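Long-range contacts in ATP:cob(I)alamin adenosyltransferase (Salmonella enterica subsp. enterica serovar Livingstone, PDB 5CX7), which probably converts cob(I)alamin, as the full-length enzyme, to adenosylcobalamin, the cofactor of propanediol dehydratase, and binds heme through the C-terminal domain described here: residues 35-39 and 59-64; 38-44 and 67-71; 76-81 and 102-108. One frame throughout, in Å; residues are numbered along the deposited sequence.

Contact 1 (35-39 and 59-64); sequences VVVSI and SSELAP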
ATOM      1  N   VAL E  35      12.226  16.728  19.029  1.00 14.41           N
ATOM      2  CA  VAL E  35      11.607  15.421  18.873  1.00 12.88           C
ATOM      3  C   VAL E  35      10.160  15.523  18.453  1.00 12.41           C
ATOM      4  O   VAL E  35       9.528  16.577  18.534  1.00 14.54           O
ATOM      5  CB  VAL E  35      11.744  14.528  20.135  1.00 12.72           C
ATOM      6  CG1 VAL E  35      13.221  14.292  20.473  1.00 13.03           C
ATOM      7  CG2 VAL E  35      10.992  15.120  21.337  1.00 12.57           C
ATOM      8  N   VAL E  36       9.633  14.355  18.039  1.00 11.84           N
ATOM      9  CA  VAL E  36       8.264  14.140  17.975  1.00 10.50           C
ATOM     10  C   VAL E  36       7.861  13.250  19.168  1.00 10.71           C
ATOM     11  O   VAL E  36       8.531  12.283  19.480  1.00 11.58           O
ATOM     12  CB  VAL E  36       7.840  13.412  16.634  1.00  9.86           C
ATOM     13  CG1 VAL E  36       6.344  13.068  16.629  1.00 10.54           C
ATOM     14  CG2 VAL E  36       8.174  14.239  15.446  1.00 11.18           C
ATOM     15  N   VAL E  37       6.739  13.608  19.787  1.00 11.65           N
ATOM     16  CA  VAL E  37       6.142  12.915  20.956  1.00 10.96           C
ATOM     17  C   VAL E  37       4.840  12.357  20.547  1.00 11.45           C
ATOM     18  O   VAL E  37       4.045  13.052  19.907  1.00 12.44           O
ATOM     19  CB  VAL E  37       5.813  13.895  22.132  1.00 11.58           C
ATOM     20  CG1 VAL E  37       5.240  13.176  23.320  1.00 12.47           C
ATOM     21  CG2 VAL E  37       7.040  14.691  22.512  1.00 11.85           C
ATOM     22  N   SER E  38       4.616  11.105  20.851  1.00 13.06           N
ATOM     23  CA  SER E  38       3.400  10.494  20.492  1.00 14.12           C
ATOM     24  C   SER E  38       2.897   9.653  21.637  1.00 12.50           C
ATOM     25  O   SER E  38       3.643   8.923  22.263  1.00 13.39           O
ATOM     26  CB  SER E  38       3.568   9.595  19.218  1.00 15.57           C
ATOM     27  OG  SER E  38       2.380   8.786  19.010  1.00 22.05           O
ATOM     28  N   ILE E  39       1.614   9.744  21.870  1.00 12.83           N
ATOM     29  CA  ILE E  39       0.927   8.944  22.900  1.00 12.54           C
ATOM     30  C   ILE E  39      -0.222   8.215  22.174  1.00 12.83           C
ATOM     31  O   ILE E  39      -1.016   8.835  21.521  1.00 10.02           O
ATOM     32  CB  ILE E  39       0.373   9.779  24.048  1.00 13.05           C
ATOM     33  CG1 ILE E  39       1.502  10.619  24.686  1.00 13.51           C
ATOM     34  CG2 ILE E  39      -0.245   8.892  25.105  1.00 14.14           C
ATOM     35  CD1 ILE E  39       1.034  11.667  25.654  1.00 14.83           C
ATOM     36  N   SER E  59      11.119  11.048  12.240  1.00 11.46           N
ATOM     37  CA  SER E  59      10.491  10.967  13.560  1.00 12.17           C
ATOM     38  C   SER E  59       8.977  11.136  13.594  1.00 12.21           C
ATOM     39  O   SER E  59       8.312  10.575  14.474  1.00 11.88           O
ATOM     40  CB  SER E  59      11.152  12.043  14.483  1.00 12.84           C
ATOM     41  OG  SER E  59      12.529  11.715  14.513  1.00 12.98           O
ATOM     42  N   SER E  60       8.417  11.806  12.590  1.00 11.90           N
ATOM     43  CA  SER E  60       6.942  11.850  12.370  1.00 13.41           C
ATOM     44  C   SER E  60       6.298  10.469  12.214  1.00 12.37           C
ATOM     45  O   SER E  60       5.138  10.279  12.567  1.00 12.64           O
ATOM     46  CB  SER E  60       6.552  12.764  11.197  1.00 13.18           C
ATOM     47  OG  SER E  60       6.935  14.096  11.535  1.00 14.37           O
ATOM     48  N   GLU E  61       7.053   9.533  11.685  1.00 13.94           N
ATOM     49  CA  GLU E  61       6.572   8.135  11.494  1.00 14.31           C
ATOM     50  C   GLU E  61       7.062   7.257  12.622  1.00 13.00           C
ATOM     51  O   GLU E  61       6.289   6.488  13.162  1.00 13.45           O
ATOM     52  CB  GLU E  61       7.059   7.642  10.111  1.00 16.09           C
ATOM     53  CG  GLU E  61       6.643   6.224   9.776  1.00 18.77           C
ATOM     54  CD  GLU E  61       6.755   5.881   8.304  1.00 21.15           C
ATOM     55  OE1 GLU E  61       7.076   6.773   7.459  1.00 22.37           O
ATOM     56  OE2 GLU E  61       6.585   4.665   7.961  1.00 21.61           O
ATOM     57  N   LEU E  62       8.337   7.441  13.026  1.00 12.23           N
ATOM     58  CA  LEU E  62       8.894   6.578  14.062  1.00 12.94           C
ATOM     59  C   LEU E  62       8.296   6.769  15.467  1.00 12.16           C
ATOM     60  O   LEU E  62       8.031   5.762  16.177  1.00 12.65           O
ATOM     61  CB  LEU E  62      10.434   6.737  14.194  1.00 12.97           C
ATOM     62  CG  LEU E  62      11.248   6.304  13.014  1.00 12.21           C
ATOM     63  CD1 LEU E  62      12.671   6.704  13.183  1.00 12.92           C
ATOM     64  CD2 LEU E  62      11.128   4.806  12.695  1.00 12.98           C
ATOM     65  N   ALA E  63       7.997   7.996  15.857  1.00 12.89           N
ATOM     66  CA  ALA E  63       7.425   8.185  17.225  1.00 12.83           C
ATOM     67  C   ALA E  63       6.030   7.499  17.426  1.00 13.13           C
ATOM     68  O   ALA E  63       5.870   6.730  18.393  1.00 12.16           O
ATOM     69  CB  ALA E  63       7.403   9.649  17.656  1.00 12.69           C
ATOM     70  N   PRO E  64       5.056   7.699  16.490  1.00 15.05           N
ATOM     71  CA  PRO E  64       3.780   7.024  16.698  1.00 14.59           C
ATOM     72  C   PRO E  64       3.924   5.531  16.589  1.00 12.40           C
ATOM     73  O   PRO E  64       3.224   4.767  17.308  1.00 12.20           O
ATOM     74  CB  PRO E  64       2.875   7.562  15.586  1.00 16.35           C
ATOM     75  CG  PRO E  64       3.593   8.800  15.079  1.00 17.65           C
ATOM     76  CD  PRO E  64       5.003   8.730  15.429  1.00 16.70           C
TER

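Contact 2 (38-44 and 67-71); sequences SIVDAHG and AWTAV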
ATOM      1  N   SER E  38       4.616  11.105  20.851  1.00 13.06           N
ATOM      2  CA  SER E  38       3.400  10.494  20.492  1.00 14.12           C
ATOM      3  C   SER E  38       2.897   9.653  21.637  1.00 12.50           C
ATOM      4  O   SER E  38       3.643   8.923  22.263  1.00 13.39           O
ATOM      5  CB  SER E  38       3.568   9.595  19.218  1.00 15.57           C
ATOM      6  OG  SER E  38       2.380   8.786  19.010  1.00 22.05           O
ATOM      7  N   ILE E  39       1.614   9.744  21.870  1.00 12.83           N
ATOM      8  CA  ILE E  39       0.927   8.944  22.900  1.00 12.54           C
ATOM      9  C   ILE E  39      -0.222   8.215  22.174  1.00 12.83           C
ATOM     10  O   ILE E  39      -1.016   8.835  21.521  1.00 10.02           O
ATOM     11  CB  ILE E  39       0.373   9.779  24.048  1.00 13.05           C
ATOM     12  CG1 ILE E  39       1.502  10.619  24.686  1.00 13.51           C
ATOM     13  CG2 ILE E  39      -0.245   8.892  25.105  1.00 14.14           C
ATOM     14  CD1 ILE E  39       1.034  11.667  25.654  1.00 14.83           C
ATOM     15  N   VAL E  40      -0.304   6.920  22.447  1.00 14.83           N
ATOM     16  CA  VAL E  40      -1.441   6.101  22.047  1.00 16.54           C
ATOM     17  C   VAL E  40      -2.149   5.549  23.306  1.00 15.84           C
ATOM     18  O   VAL E  40      -1.579   5.505  24.386  1.00 17.52           O
ATOM     19  CB  VAL E  40      -1.060   4.950  21.088  1.00 15.35           C
ATOM     20  CG1 VAL E  40      -0.364   5.462  19.851  1.00 15.58           C
ATOM     21  CG2 VAL E  40      -0.217   3.917  21.794  1.00 15.25           C
ATOM     22  N   ASP E  41      -3.427   5.261  23.171  1.00 14.86           N
ATOM     23  CA  ASP E  41      -4.187   4.662  24.242  1.00 15.43           C
ATOM     24  C   ASP E  41      -3.959   3.159  24.297  1.00 17.38           C
ATOM     25  O   ASP E  41      -3.167   2.594  23.533  1.00 14.59           O
ATOM     26  CB  ASP E  41      -5.680   5.080  24.180  1.00 16.45           C
ATOM     27  CG  ASP E  41      -6.445   4.445  23.020  1.00 17.74           C
ATOM     28  OD1 ASP E  41      -5.967   3.508  22.360  1.00 19.97           O
ATOM     29  OD2 ASP E  41      -7.550   4.970  22.793  1.00 21.02           O
ATOM     30  N   ALA E  42      -4.632   2.491  25.228  1.00 18.09           N
ATOM     31  CA  ALA E  42      -4.457   1.044  25.391  1.00 21.62           C
ATOM     32  C   ALA E  42      -4.864   0.223  24.189  1.00 24.52           C
ATOM     33  O   ALA E  42      -4.478  -0.935  24.102  1.00 28.12           O
ATOM     34  CB  ALA E  42      -5.245   0.546  26.620  1.00 24.81           C
ATOM     35  N   HIS E  43      -5.640   0.781  23.277  1.00 21.89           N
ATOM     36  CA  HIS E  43      -6.029   0.064  22.041  1.00 21.76           C
ATOM     37  C   HIS E  43      -5.146   0.450  20.868  1.00 20.17           C
ATOM     38  O   HIS E  43      -5.361   0.022  19.755  1.00 20.04           O
ATOM     39  CB  HIS E  43      -7.515   0.375  21.780  1.00 24.44           C
ATOM     40  CG  HIS E  43      -8.321   0.324  23.036  1.00 28.57           C
ATOM     41  ND1 HIS E  43      -8.492  -0.841  23.752  1.00 32.50           N
ATOM     42  CD2 HIS E  43      -8.860   1.314  23.787  1.00 32.07           C
ATOM     43  CE1 HIS E  43      -9.148  -0.575  24.864  1.00 34.10           C
ATOM     44  NE2 HIS E  43      -9.382   0.724  24.911  1.00 35.21           N
ATOM     45  N   GLY E  44      -4.117   1.249  21.110  1.00 20.05           N
ATOM     46  CA  GLY E  44      -3.214   1.702  20.039  1.00 19.95           C
ATOM     47  C   GLY E  44      -3.685   2.882  19.201  1.00 19.37           C
ATOM     48  O   GLY E  44      -3.030   3.231  18.246  1.00 22.63           O
ATOM     49  N   ALA E  67       5.128   4.135  19.920  1.00 10.78           N
ATOM     50  CA  ALA E  67       4.077   4.159  20.893  1.00 11.51           C
ATOM     51  C   ALA E  67       3.119   3.032  20.663  1.00 11.74           C
ATOM     52  O   ALA E  67       2.723   2.294  21.615  1.00 10.54           O
ATOM     53  CB  ALA E  67       3.356   5.476  20.848  1.00 12.74           C
ATOM     54  N   TRP E  68       2.774   2.834  19.367  1.00 11.14           N
ATOM     55  CA  TRP E  68       1.892   1.731  19.013  1.00 13.40           C
ATOM     56  C   TRP E  68       2.505   0.348  19.310  1.00 13.35           C
ATOM     57  O   TRP E  68       1.809  -0.527  19.856  1.00 15.38           O
ATOM     58  CB  TRP E  68       1.542   1.792  17.510  1.00 13.59           C
ATOM     59  CG  TRP E  68       0.527   0.777  17.146  1.00 13.38           C
ATOM     60  CD1 TRP E  68      -0.800   0.914  17.187  1.00 15.54           C
ATOM     61  CD2 TRP E  68       0.774  -0.503  16.588  1.00 14.60           C
ATOM     62  NE1 TRP E  68      -1.443  -0.226  16.724  1.00 14.93           N
ATOM     63  CE2 TRP E  68      -0.508  -1.113  16.339  1.00 15.17           C
ATOM     64  CE3 TRP E  68       1.922  -1.210  16.260  1.00 15.34           C
ATOM     65  CZ2 TRP E  68      -0.645  -2.358  15.764  1.00 14.62           C
ATOM     66  CZ3 TRP E  68       1.771  -2.526  15.779  1.00 15.56           C
ATOM     67  CH2 TRP E  68       0.510  -3.044  15.490  1.00 15.53           C
ATOM     68  N   THR E  69       3.785   0.187  18.995  1.00 12.61           N
ATOM     69  CA  THR E  69       4.493  -1.059  19.273  1.00 13.14           C
ATOM     70  C   THR E  69       4.403  -1.441  20.762  1.00 13.52           C
ATOM     71  O   THR E  69       4.244  -2.601  21.104  1.00 12.80           O
ATOM     72  CB  THR E  69       5.969  -0.913  18.865  1.00 14.17           C
ATOM     73  OG1 THR E  69       6.095  -0.637  17.459  1.00 17.51           O
ATOM     74  CG2 THR E  69       6.741  -2.147  19.159  1.00 13.94           C
ATOM     75  N   ALA E  70       4.671  -0.435  21.615  1.00 13.40           N
ATOM     76  CA  ALA E  70       4.658  -0.635  23.033  1.00 13.69           C
ATOM     77  C   ALA E  70       3.351  -1.279  23.455  1.00 12.36           C
ATOM     78  O   ALA E  70       3.345  -2.191  24.305  1.00 14.37           O
ATOM     79  CB  ALA E  70       4.921   0.679  23.786  1.00 16.41           C
ATOM     80  N   VAL E  71       2.233  -0.768  22.977  1.00 12.21           N
ATOM     81  CA  VAL E  71       0.940  -1.322  23.334  1.00 14.63           C
ATOM     82  C   VAL E  71       0.677  -2.671  22.628  1.00 14.22           C
ATOM     83  O   VAL E  71       0.203  -3.656  23.280  1.00 11.14           O
ATOM     84  CB  VAL E  71      -0.174  -0.289  23.048  1.00 15.69           C
ATOM     85  CG1 VAL E  71      -1.618  -0.838  22.932  1.00 18.48           C
ATOM     86  CG2 VAL E  71      -0.165   0.870  24.044  1.00 16.42           C
TER

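Contact 3 (76-81 and 102-108); sequences ATHELS and VTFGGGY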
ATOM      1  N   ALA E  76       8.456  -2.359  26.234  1.00 15.86           N
ATOM      2  CA  ALA E  76       9.211  -1.169  25.776  1.00 15.22           C
ATOM      3  C   ALA E  76       9.916  -1.583  24.448  1.00 14.12           C
ATOM      4  O   ALA E  76      10.352  -2.768  24.293  1.00 12.31           O
ATOM      5  CB  ALA E  76      10.229  -0.743  26.790  1.00 16.19           C
ATOM      6  N   THR E  77      10.087  -0.637  23.541  1.00 12.12           N
ATOM      7  CA  THR E  77      10.653  -0.981  22.244  1.00 12.67           C
ATOM      8  C   THR E  77      12.130  -1.411  22.298  1.00 13.26           C
ATOM      9  O   THR E  77      12.530  -2.266  21.510  1.00 11.33           O
ATOM     10  CB  THR E  77      10.435   0.083  21.204  1.00 14.30           C
ATOM     11  OG1 THR E  77      11.106   1.304  21.593  1.00 12.36           O
ATOM     12  CG2 THR E  77       8.990   0.345  20.980  1.00 14.62           C
ATOM     13  N   HIS E  78      12.911  -0.929  23.292  1.00 11.85           N
ATOM     14  CA  HIS E  78      14.301  -1.387  23.425  1.00 13.85           C
ATOM     15  C   HIS E  78      14.398  -2.852  23.841  1.00 14.11           C
ATOM     16  O   HIS E  78      15.408  -3.496  23.574  1.00 15.11           O
ATOM     17  CB  HIS E  78      15.127  -0.482  24.386  1.00 15.57           C
ATOM     18  CG  HIS E  78      14.717  -0.589  25.815  1.00 16.05           C
ATOM     19  ND1 HIS E  78      13.638   0.067  26.359  1.00 19.10           N
ATOM     20  CD2 HIS E  78      15.234  -1.349  26.816  1.00 21.22           C
ATOM     21  CE1 HIS E  78      13.525  -0.245  27.650  1.00 18.76           C
ATOM     22  NE2 HIS E  78      14.476  -1.116  27.946  1.00 20.65           N
ATOM     23  N   GLU E  79      13.366  -3.389  24.469  1.00 14.97           N
ATOM     24  CA  GLU E  79      13.281  -4.769  24.856  1.00 16.41           C
ATOM     25  C   GLU E  79      13.028  -5.699  23.659  1.00 19.90           C
ATOM     26  O   GLU E  79      13.184  -6.874  23.802  1.00 17.02           O
ATOM     27  CB  GLU E  79      12.210  -4.969  25.911  1.00 21.67           C
ATOM     28  CG  GLU E  79      12.336  -4.001  27.104  1.00 25.27           C
ATOM     29  CD  GLU E  79      11.380  -4.269  28.231  1.00 33.99           C
ATOM     30  OE1 GLU E  79      10.159  -4.228  27.937  1.00 35.40           O
ATOM     31  OE2 GLU E  79      11.830  -4.420  29.394  1.00 40.65           O
ATOM     32  N   LEU E  80      12.690  -5.153  22.494  1.00 19.24           N
ATOM     33  CA  LEU E  80      12.600  -5.955  21.271  1.00 17.26           C
ATOM     34  C   LEU E  80      13.906  -6.087  20.494  1.00 17.71           C
ATOM     35  O   LEU E  80      13.965  -6.879  19.590  1.00 15.72           O
ATOM     36  CB  LEU E  80      11.504  -5.357  20.407  1.00 14.67           C
ATOM     37  CG  LEU E  80      10.083  -5.318  20.940  1.00 16.54           C
ATOM     38  CD1 LEU E  80       9.171  -4.591  19.961  1.00 16.44           C
ATOM     39  CD2 LEU E  80       9.549  -6.705  21.264  1.00 19.38           C
ATOM     40  N   SER E  81      14.934  -5.280  20.813  1.00 17.48           N
ATOM     41  CA  SER E  81      16.122  -5.212  19.976  1.00 19.45           C
ATOM     42  C   SER E  81      16.846  -6.531  19.872  1.00 19.59           C
ATOM     43  O   SER E  81      17.148  -6.939  18.760  1.00 17.62           O
ATOM     44  CB  SER E  81      17.107  -4.161  20.483  1.00 22.48           C
ATOM     45  OG  SER E  81      16.386  -2.956  20.631  1.00 25.21           O
ATOM     46  N   VAL E 102       8.496  -0.845  15.669  1.00 18.15           N
ATOM     47  CA  VAL E 102       9.848  -0.344  15.732  1.00 15.61           C
ATOM     48  C   VAL E 102      10.516  -1.039  16.875  1.00 14.30           C
ATOM     49  O   VAL E 102       9.941  -1.104  17.986  1.00 15.33           O
ATOM     50  CB  VAL E 102       9.852   1.208  15.894  1.00 15.95           C
ATOM     51  CG1 VAL E 102      11.265   1.698  16.182  1.00 15.38           C
ATOM     52  CG2 VAL E 102       9.314   1.898  14.638  1.00 16.57           C
ATOM     53  N   THR E 103      11.723  -1.509  16.653  1.00 14.28           N
ATOM     54  CA  THR E 103      12.397  -2.427  17.564  1.00 15.96           C
ATOM     55  C   THR E 103      13.648  -1.878  18.211  1.00 14.23           C
ATOM     56  O   THR E 103      14.467  -2.619  18.790  1.00 13.54           O
ATOM     57  CB  THR E 103      12.727  -3.723  16.817  1.00 17.63           C
ATOM     58  OG1 THR E 103      13.484  -3.412  15.635  1.00 16.02           O
ATOM     59  CG2 THR E 103      11.414  -4.383  16.371  1.00 18.13           C
ATOM     60  N   PHE E 104      13.824  -0.562  18.112  1.00 13.08           N
ATOM     61  CA  PHE E 104      14.829   0.139  18.941  1.00 13.83           C
ATOM     62  C   PHE E 104      14.155   1.090  19.884  1.00 13.98           C
ATOM     63  O   PHE E 104      12.989   1.423  19.771  1.00 12.79           O
ATOM     64  CB  PHE E 104      15.914   0.835  18.054  1.00 14.59           C
ATOM     65  CG  PHE E 104      15.356   1.704  16.946  1.00 14.23           C
ATOM     66  CD1 PHE E 104      14.928   3.013  17.197  1.00 13.98           C
ATOM     67  CD2 PHE E 104      15.361   1.260  15.624  1.00 15.27           C
ATOM     68  CE1 PHE E 104      14.400   3.814  16.182  1.00 13.46           C
ATOM     69  CE2 PHE E 104      14.911   2.089  14.609  1.00 13.22           C
ATOM     70  CZ  PHE E 104      14.371   3.331  14.878  1.00 13.24           C
ATOM     71  N   GLY E 105      14.953   1.539  20.875  1.00 16.92           N
ATOM     72  CA  GLY E 105      14.428   2.281  21.977  1.00 14.52           C
ATOM     73  C   GLY E 105      13.716   3.565  21.696  1.00 16.41           C
ATOM     74  O   GLY E 105      13.966   4.300  20.729  1.00 17.73           O
ATOM     75  N   GLY E 106      12.810   3.868  22.617  1.00 15.81           N
ATOM     76  CA  GLY E 106      12.078   5.136  22.629  1.00 14.36           C
ATOM     77  C   GLY E 106      10.600   5.032  22.871  1.00 13.80           C
ATOM     78  O   GLY E 106       9.939   6.053  23.039  1.00 12.08           O
ATOM     79  N   GLY E 107      10.072   3.803  22.852  1.00 13.96           N
ATOM     80  CA  GLY E 107       8.709   3.524  23.143  1.00 14.05           C
ATOM     81  C   GLY E 107       8.596   2.768  24.457  1.00 13.83           C
ATOM     82  O   GLY E 107       9.379   1.879  24.697  1.00 12.52           O
ATOM     83  N   TYR E 108       7.615   3.138  25.262  1.00 13.67           N
ATOM     84  CA  TYR E 108       7.316   2.487  26.506  1.00 14.00           C
ATOM     85  C   TYR E 108       5.827   2.259  26.659  1.00 12.19           C
ATOM     86  O   TYR E 108       4.998   3.080  26.275  1.00 13.93           O
ATOM     87  CB  TYR E 108       7.785   3.359  27.694  1.00 14.11           C
ATOM     88  CG  TYR E 108       9.236   3.348  27.828  1.00 15.10           C
ATOM     89  CD1 TYR E 108      10.001   4.217  27.063  1.00 16.61           C
ATOM     90  CD2 TYR E 108       9.887   2.546  28.736  1.00 18.22           C
ATOM     91  CE1 TYR E 108      11.351   4.265  27.219  1.00 17.25           C
ATOM     92  CE2 TYR E 108      11.289   2.534  28.851  1.00 19.23           C
ATOM     93  CZ  TYR E 108      11.990   3.436  28.081  1.00 21.12           C
ATOM     94  OH  TYR E 108      13.348   3.542  28.130  1.00 26.12           O
TER
HETATM   95  O   HOH W   1      12.341   1.982  24.659  1.00 11.00           O
HETATM   96  O   HOH W   2      17.208  -0.127  21.199  1.00 14.25           O

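Contact 1 (35-39 and 59-64)
Val36 and Ser38 on strand 36-41 meet Ser59, Ser60, Ala63 and Pro64 in the opening turns of helix 59-72, which packs on one face of the four-stranded antiparallel sheet. Val37 and Ile39 point to the other face, where helix 14-31 lies, which carries His18, a heme-pocket residue and probably the axial ligand. Strand and helix segments run roughly the same way, crossing at -32° with their axes 7.3 Å apart, close for a helix on a sheet, where about 10 Å is usual.

The isopropyl group of Val36 packs against the first turn of the helix. With chi1 at 175°, CG1 lies anti to the backbone N and comes against the methyl of Ala63, Val36 CG1 to Ala63 CB being 3.7 Å. The other branch turns to the helix start: Val36 CG2 is 3.8 Å from Ser59 CB and equally near Ser60 N. The Ala63 methyl also rests on the strand backbone, with Ala63 CB 3.4 Å from Val36 O. Further along, Ser38 turns its hydroxyl alongside the proline ring, and Ser38 OG comes within 3.2 Å of Pro64 CA. Pro64 has no N-H to offer the preceding turn, and the helix is kinked there; Ala63 N still bonds to Ser59 O at 2.9 Å.

Ser59 and Glu61 spend their polar ends elsewhere: Ser59 OG bonds to Ser123 OG on the neighbouring strand 115-123, and Glu61, facing away, forms salt bridges with Lys65 and with Lys100 of a neighbouring subunit. Between these two segments, then, cohesion is van der Waals in kind. Small side chains, two serines and an alanine among them, let the helix backbone come down close to the strand, with Val36 giving the apolar contact with Ala63.

Contact 2 (38-44 and 67-71)
Val40 and Val71 touch through their CG2 methyls at the end of strand 36-41, while their CG1 methyls go to different partners. In Val40 (chi1 -56°) CG2 sits between the backbone N and the carbonyl carbon, which carries it over the helix backbone: Val40 CG2 is 3.4 Å from Ala67 O and 3.8 Å from Val71 CG2. Its sister CG1 rests on the methyl of Ala67, Val40 CG1 to Ala67 CB being 3.9 Å.

Val71, with CG1 anti to its backbone N (chi1 161°), drives that methyl into the turn that follows, where Val71 CG1 approaches Ala42 O at 3.1 Å, a tight fit. CG2 lies instead against the carbonyl of Asp41. At the far side Trp68 brings the edge of its indole to the turn, with Trp68 CD1 3.4 Å from Gly44 O and that oxygen in the ring plane; Leu57 of a neighbouring subunit packs on the same side chain.

The turn is braced from within. Asp41 OD1 takes the N-H of His43 at 2.9 Å from above the carboxylate plane, and also bonds to Thr45 N, while Gly44 N bonds to Asp41 O. This is an Asx turn overlapping the type I beta turn Asp41-Gly44, at the head of the beta hairpin that joins strands 36-41 and 46-51.

Contact 3 (76-81 and 102-108)
Thr77 N donates to Gly107 O at 2.9 Å and 161°, tying the run 77-81, helical in its backbone angles but without regular helix bonding, to the start of strand 107-112. The side chain of Thr77 completes the join. Its hydroxyl stands between the backbone N and the carbonyl carbon (chi1 63°), giving its proton to the backbone: Thr77 OG1 lies 2.6 Å from Phe104 O, and accepts Gly107 N at 3.0 Å. Thr77 CG2 packs beside Gly107, which has no side chain to obstruct it, and is 3.5 Å from Val102 O, a buried carbonyl for which the model offers no partner.

A turn later, Ser81 OG reaches Thr103 O at 2.7 Å, in the carbonyl plane, and also accepts from a water that binds Gly105 N. A second water joins His78 ND1, meeting the ring at its edge, to Gly106 N and Gly107 O. The His78 imidazole and the Tyr108 ring lie at 49° to each other, centroids 5.6 Å apart, while Tyr108 OH bonds to Gln135 on helix 127-139.

Two hydroxyls and two waters therefore take up much of the backbone polarity of 103-107. Thr77 OG1, gripped as both donor and acceptor, has its rotation well fixed.

In the fold
Contacts 1 and 2 come first along the chain and are successive parts of one interface, strand 36-41 against helix 59-72, with Ser38 and Ile39 common to both and their centres about 11 Å apart. Contact 3 follows in sequence, about 13 Å from contact 1 and 12 Å from contact 2, and leads to strand 107-112, outermost in this chain's sheet. Helix 59-72 connects all three: Leu62 packs on Val102 and Phe104, while Thr69 touches Thr77 and Leu80 and probably bonds through OG1 to Val102 N. The layer thus built lies across the sheet from heme-bearing helix 14-31, and at contacts 1 and 3 it meets the same neighbouring subunit.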